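PDB 3QFH: epidermin leader peptide processing serine protease EpiP from Staphylococcus aureus subsp. aureus, which is a subtilisin-like serine endopeptidase that probably removes the leader peptide from the precursor of the lantibiotic epidermin. Local coordinates for residues Q102-K107 and S182-A187; N188-G193 and G374-Q379. All coordinates share one frame; numbering follows the deposited sequence.

Contact 1: residues Q102-K107 and S182-A187; sequences QWDMNK and SGQTSA
Gln184 of helix 177-186 meets Met105 and Asp104, which lie in the first turn of helix 103-108, in a small buried contact of the subtilisin-like fold. Helix 177-186 begins at the histidine of the probable catalytic triad, and Gln184 lies two turns further along. Its chain bends at chi2 (-59°), and the amide thereby reaches nearer to the other helix than the direction of its CB would suggest. The amide and the carboxylate of Asp104 arrive from opposite directions with their planes only 17° apart. Gln184 OE1 and Asp104 OD2 are 3.2 Å apart, yet both are acceptors and cannot bond to each other. Lys388 of helix 382-400 reconciles them: its NZ forms a salt bridge with Asp104 and a hydrogen bond with Gln184 OE1, and the positive charge probably offsets the repulsion of the two oxygens. On the nitrogen side of the amide, Gln184 NE2 donates to Thr369 OG1 and, at 3.3 Å, to water 1. Gln102, at the N-cap position of its helix, gives the same water a shorter bond, 2.8 Å from Gln102 NE2. The thioether of Met105, bent at chi2 and chi3, slides past Gln184, and its methyl CE comes to rest against two oxygens, 3.6 Å from Gln184 OE1 and 3.9 Å from Gln184 O.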
loop_
_atom_site.group_PDB
_atom_site.type_symbol
_atom_site.label_atom_id
_atom_site.label_comp_id
_atom_site.label_asym_id
_atom_site.label_seq_id
_atom_site.Cartn_x
_atom_site.Cartn_y
_atom_site.Cartn_z
ATOM N N GLN A 102 -2.059 21.892 7.450
ATOM C CA GLN A 102 -1.502 20.748 6.724
ATOM C C GLN A 102 -0.216 21.164 6.034
ATOM O O GLN A 102 -0.188 21.368 4.836
ATOM C CB GLN A 102 -2.494 20.245 5.672
ATOM C CG GLN A 102 -3.840 19.819 6.220
ATOM C CD GLN A 102 -4.720 19.299 5.135
ATOM O OE1 GLN A 102 -5.704 19.941 4.785
ATOM N NE2 GLN A 102 -4.357 18.133 4.558
ATOM N N TRP A 103 0.862 21.307 6.794
ATOM C CA TRP A 103 2.122 21.738 6.203
ATOM C C TRP A 103 2.566 20.842 5.055
ATOM O O TRP A 103 3.142 21.321 4.091
ATOM C CB TRP A 103 3.237 21.811 7.243
ATOM C CG TRP A 103 3.516 20.526 7.960
ATOM C CD1 TRP A 103 3.042 20.157 9.187
ATOM C CD2 TRP A 103 4.365 19.460 7.521
ATOM N NE1 TRP A 103 3.517 18.914 9.519
ATOM C CE2 TRP A 103 4.329 18.465 8.511
ATOM C CE3 TRP A 103 5.147 19.243 6.376
ATOM C CZ2 TRP A 103 5.052 17.274 8.399
ATOM C CZ3 TRP A 103 5.858 18.062 6.264
ATOM C CH2 TRP A 103 5.803 17.089 7.265
ATOM N N ASP A 104 2.325 19.547 5.192
ATOM C CA ASP A 104 2.723 18.567 4.211
ATOM C C ASP A 104 1.982 18.736 2.871
ATOM O O ASP A 104 2.573 18.575 1.811
ATOM C CB ASP A 104 2.483 17.157 4.783
ATOM C CG ASP A 104 1.022 16.929 5.198
ATOM O OD1 ASP A 104 0.452 17.788 5.938
ATOM O OD2 ASP A 104 0.459 15.884 4.802
ATOM N N MET A 105 0.699 19.096 2.945
ATOM C CA MET A 105 -0.151 19.272 1.783
ATOM C C MET A 105 0.190 20.624 1.147
ATOM O O MET A 105 0.227 20.767 -0.084
ATOM C CB MET A 105 -1.631 19.170 2.218
ATOM C CG MET A 105 -2.593 18.716 1.136
ATOM S SD MET A 105 -2.140 17.076 0.447
ATOM C CE MET A 105 -2.554 15.912 1.733
ATOM N N ASN A 106 0.487 21.620 1.975
ATOM C CA ASN A 106 0.907 22.905 1.443
ATOM C C ASN A 106 2.228 22.821 0.684
ATOM O O ASN A 106 2.388 23.447 -0.365
ATOM C CB ASN A 106 0.999 23.977 2.538
ATOM C CG ASN A 106 -0.352 24.562 2.865
ATOM O OD1 ASN A 106 -0.659 25.659 2.426
ATOM N ND2 ASN A 106 -1.206 23.794 3.541
ATOM N N LYS A 107 3.151 22.027 1.215
ATOM C CA LYS A 107 4.472 21.866 0.643
ATOM C C LYS A 107 4.417 21.352 -0.806
ATOM O O LYS A 107 5.132 21.832 -1.668
ATOM C CB LYS A 107 5.276 20.875 1.500
ATOM C CG LYS A 107 6.741 20.820 1.205
ATOM C CD LYS A 107 7.410 22.131 1.599
ATOM C CE LYS A 107 8.894 22.152 1.251
ATOM N NZ LYS A 107 9.139 22.271 -0.218
ATOM N N SER A 182 -6.801 7.208 3.681
ATOM C CA SER A 182 -7.833 7.719 2.777
ATOM C C SER A 182 -7.929 9.225 2.786
ATOM O O SER A 182 -8.251 9.846 1.761
ATOM C CB SER A 182 -9.179 7.126 3.147
ATOM O OG SER A 182 -9.108 5.721 3.073
ATOM N N GLY A 183 -7.685 9.819 3.948
ATOM C CA GLY A 183 -7.706 11.266 4.061
ATOM C C GLY A 183 -6.632 11.932 3.222
ATOM O O GLY A 183 -6.874 13.002 2.625
ATOM N N GLN A 184 -5.457 11.298 3.134
ATOM C CA GLN A 184 -4.350 11.849 2.363
ATOM C C GLN A 184 -4.622 11.869 0.859
ATOM O O GLN A 184 -4.154 12.763 0.165
ATOM C CB GLN A 184 -3.041 11.117 2.655
ATOM C CG GLN A 184 -2.532 11.328 4.118
ATOM C CD GLN A 184 -2.289 12.798 4.439
ATOM O OE1 GLN A 184 -1.306 13.382 4.013
ATOM N NE2 GLN A 184 -3.180 13.383 5.202
ATOM N N THR A 185 -5.398 10.915 0.366
ATOM C CA THR A 185 -5.712 10.880 -1.052
ATOM C C THR A 185 -6.978 11.649 -1.372
ATOM O O THR A 185 -7.039 12.346 -2.376
ATOM C CB THR A 185 -5.977 9.426 -1.590
ATOM O OG1 THR A 185 -7.055 8.822 -0.872
ATOM C CG2 THR A 185 -4.776 8.544 -1.491
ATOM N N SER A 186 -7.974 11.561 -0.502
ATOM C CA SER A 186 -9.305 12.008 -0.869
ATOM C C SER A 186 -10.107 12.951 0.042
ATOM O O SER A 186 -11.276 13.224 -0.253
ATOM C CB SER A 186 -10.136 10.727 -1.042
ATOM O OG SER A 186 -9.472 9.771 -1.876
ATOM N N ALA A 187 -9.539 13.421 1.145
ATOM C CA ALA A 187 -10.294 14.307 2.033
ATOM C C ALA A 187 -10.739 15.543 1.263
ATOM O O ALA A 187 -9.961 16.131 0.524
ATOM C CB ALA A 187 -9.456 14.724 3.256
HETATM O O HOH W 1 -2.399 16.526 5.652
#

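Contact 2: residues N188-G193 and G374-Q379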
loop_
_atom_site.group_PDB
_atom_site.type_symbol
_atom_site.label_atom_id
_atom_site.label_comp_id
_atom_site.label_asym_id
_atom_site.label_seq_id
_atom_site.Cartn_x
_atom_site.Cartn_y
_atom_site.Cartn_z
ATOM N N ASN A 188 -12.003 15.910 1.415
ATOM C CA ASN A 188 -12.496 17.133 0.840
ATOM C C ASN A 188 -13.564 17.724 1.780
ATOM O O ASN A 188 -14.741 17.543 1.572
ATOM C CB ASN A 188 -13.025 16.908 -0.572
ATOM C CG ASN A 188 -13.345 18.222 -1.295
ATOM O OD1 ASN A 188 -13.078 19.295 -0.788
ATOM N ND2 ASN A 188 -13.912 18.122 -2.471
ATOM N N GLY A 189 -13.104 18.360 2.850
ATOM C CA GLY A 189 -13.970 19.002 3.861
ATOM C C GLY A 189 -13.117 19.998 4.642
ATOM O O GLY A 189 -12.607 20.945 4.054
ATOM N N LYS A 190 -12.931 19.772 5.949
ATOM C CA LYS A 190 -12.078 20.642 6.753
ATOM C C LYS A 190 -10.645 20.358 6.338
ATOM O O LYS A 190 -9.861 21.280 6.135
ATOM C CB LYS A 190 -12.312 20.425 8.248
ATOM C CG LYS A 190 -13.743 20.810 8.667
ATOM C CD LYS A 190 -14.118 20.394 10.087
ATOM C CE LYS A 190 -13.530 21.315 11.142
ATOM N NZ LYS A 190 -12.068 21.206 11.243
ATOM N N LEU A 191 -10.327 19.075 6.176
ATOM C CA LEU A 191 -9.031 18.643 5.682
ATOM C C LEU A 191 -9.141 18.422 4.150
ATOM O O LEU A 191 -10.201 18.012 3.650
ATOM C CB LEU A 191 -8.654 17.321 6.330
ATOM C CG LEU A 191 -7.186 16.960 6.292
ATOM C CD1 LEU A 191 -6.523 17.677 7.482
ATOM C CD2 LEU A 191 -6.972 15.447 6.400
ATOM N N ILE A 192 -8.056 18.685 3.420
ATOM C CA ILE A 192 -8.024 18.470 1.964
ATOM C C ILE A 192 -6.922 17.469 1.569
ATOM O O ILE A 192 -5.778 17.629 1.945
ATOM C CB ILE A 192 -7.728 19.773 1.198
ATOM C CG1 ILE A 192 -8.611 20.929 1.702
ATOM C CG2 ILE A 192 -7.875 19.532 -0.287
ATOM C CD1 ILE A 192 -10.059 20.702 1.548
ATOM N N GLY A 193 -7.283 16.437 0.823
ATOM C CA GLY A 193 -6.303 15.466 0.323
ATOM C C GLY A 193 -5.664 15.937 -0.972
ATOM O O GLY A 193 -5.921 17.054 -1.442
ATOM N N GLY A 374 -14.117 10.212 13.324
ATOM C CA GLY A 374 -14.833 11.270 12.604
ATOM C C GLY A 374 -14.154 12.623 12.703
ATOM O O GLY A 374 -14.628 13.614 12.129
ATOM N N ARG A 375 -13.035 12.659 13.419
ATOM C CA ARG A 375 -12.273 13.863 13.615
ATOM C C ARG A 375 -10.873 13.718 12.990
ATOM O O ARG A 375 -10.736 13.165 11.890
ATOM C CB ARG A 375 -12.246 14.260 15.118
ATOM C CG ARG A 375 -13.652 14.391 15.705
ATOM C CD ARG A 375 -13.707 14.982 17.139
ATOM N NE ARG A 375 -12.971 14.204 18.126
ATOM C CZ ARG A 375 -13.407 13.088 18.702
ATOM N NH1 ARG A 375 -14.586 12.572 18.395
ATOM N NH2 ARG A 375 -12.652 12.479 19.600
ATOM N N TYR A 376 -9.846 14.225 13.671
ATOM C CA TYR A 376 -8.500 14.266 13.113
ATOM C C TYR A 376 -7.450 13.737 14.083
ATOM O O TYR A 376 -7.687 13.634 15.273
ATOM C CB TYR A 376 -8.191 15.711 12.653
ATOM C CG TYR A 376 -9.317 16.181 11.765
ATOM C CD1 TYR A 376 -9.350 15.819 10.434
ATOM C CD2 TYR A 376 -10.412 16.884 12.296
ATOM C CE1 TYR A 376 -10.408 16.174 9.635
ATOM C CE2 TYR A 376 -11.488 17.242 11.504
ATOM C CZ TYR A 376 -11.474 16.893 10.167
ATOM O OH TYR A 376 -12.527 17.229 9.350
ATOM N N ILE A 377 -6.300 13.377 13.530
ATOM C CA ILE A 377 -5.201 12.852 14.305
ATOM C C ILE A 377 -3.882 13.203 13.616
ATOM O O ILE A 377 -3.826 13.357 12.391
ATOM C CB ILE A 377 -5.346 11.299 14.451
ATOM C CG1 ILE A 377 -4.281 10.716 15.390
ATOM C CG2 ILE A 377 -5.239 10.627 13.111
ATOM C CD1 ILE A 377 -4.447 9.181 15.648
ATOM N N TYR A 378 -2.830 13.332 14.417
ATOM C CA TYR A 378 -1.458 13.586 13.936
ATOM C C TYR A 378 -0.679 12.257 13.940
ATOM O O TYR A 378 -0.587 11.594 14.979
ATOM C CB TYR A 378 -0.735 14.606 14.834
ATOM C CG TYR A 378 -1.090 16.043 14.522
ATOM C CD1 TYR A 378 -0.436 16.714 13.495
ATOM C CD2 TYR A 378 -2.076 16.730 15.236
ATOM C CE1 TYR A 378 -0.747 18.020 13.168
ATOM C CE2 TYR A 378 -2.398 18.067 14.906
ATOM C CZ TYR A 378 -1.722 18.688 13.870
ATOM O OH TYR A 378 -1.981 19.967 13.501
ATOM N N GLN A 379 -0.162 11.854 12.776
ATOM C CA GLN A 379 0.619 10.623 12.654
ATOM C C GLN A 379 1.825 10.849 11.749
ATOM O O GLN A 379 2.014 11.936 11.203
ATOM C CB GLN A 379 -0.247 9.501 12.090
ATOM C CG GLN A 379 -1.341 9.039 13.034
ATOM C CD GLN A 379 -0.840 8.059 14.050
ATOM O OE1 GLN A 379 -0.620 6.894 13.733
ATOM N NE2 GLN A 379 -0.678 8.507 15.282
#
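Tyr376 reaches from its strand to the loop 188-193, where Lys190 and Leu191 receive the phenol end of its ring. The aliphatic chain of Lys190 crosses the tyrosine at about a right angle, with Lys190 CB 3.4 Å and CD 3.6 Å from Tyr376 OH. Bends at chi3 (78°) and chi4 (-69°) turn the end of the lysine back toward the ring, placing Lys190 NZ 4.0 Å from Tyr376 CE2. At the other ortho carbon of the phenol, Leu191 CB packs 3.9 Å from Tyr376 CE1, approaching the ring obliquely. No hydrogen bond joins the two segments directly; the polar link is Asp139. One of its carboxylate oxygens, OD2, bonds both Tyr376 OH and the backbone N of Leu191, while OD1 takes the N of Lys190, and so a single side chain fixes the loop backbone and the hydroxyl together. Behind this layer, Leu368 touches both Leu191 and Tyr376, and its strand 367-370 pairs with 376-379 through backbone bonds of Ile377 and Gln379. The result is a loop of the subtilisin-like domain packed against a two-stranded antiparallel hairpin, the one that leads into helix 382-400 and the serine of the probable catalytic triad.

From the N terminus, contact 1 comes first, closing the long loop from 102-107 to 182-187 and bringing the short helix 103-108 onto helix 177-186. Contact 2 opens at the very next residue, just after the chain has left that helix, and closes a much longer loop at strand 376-379. The two are in series and neither nest nor cross, although their centres lie about 8 Å apart. A probable backbone hydrogen bond from Gly193 N to Ala187 O, 2.7 Å, closes the base of the loop after the helix, and Gln102 OE1 lies 3.0 Å from Ile192 N. Helix 103-108, the end of helix 177-186, its following loop and the 367-379 hairpin are thereby tied together.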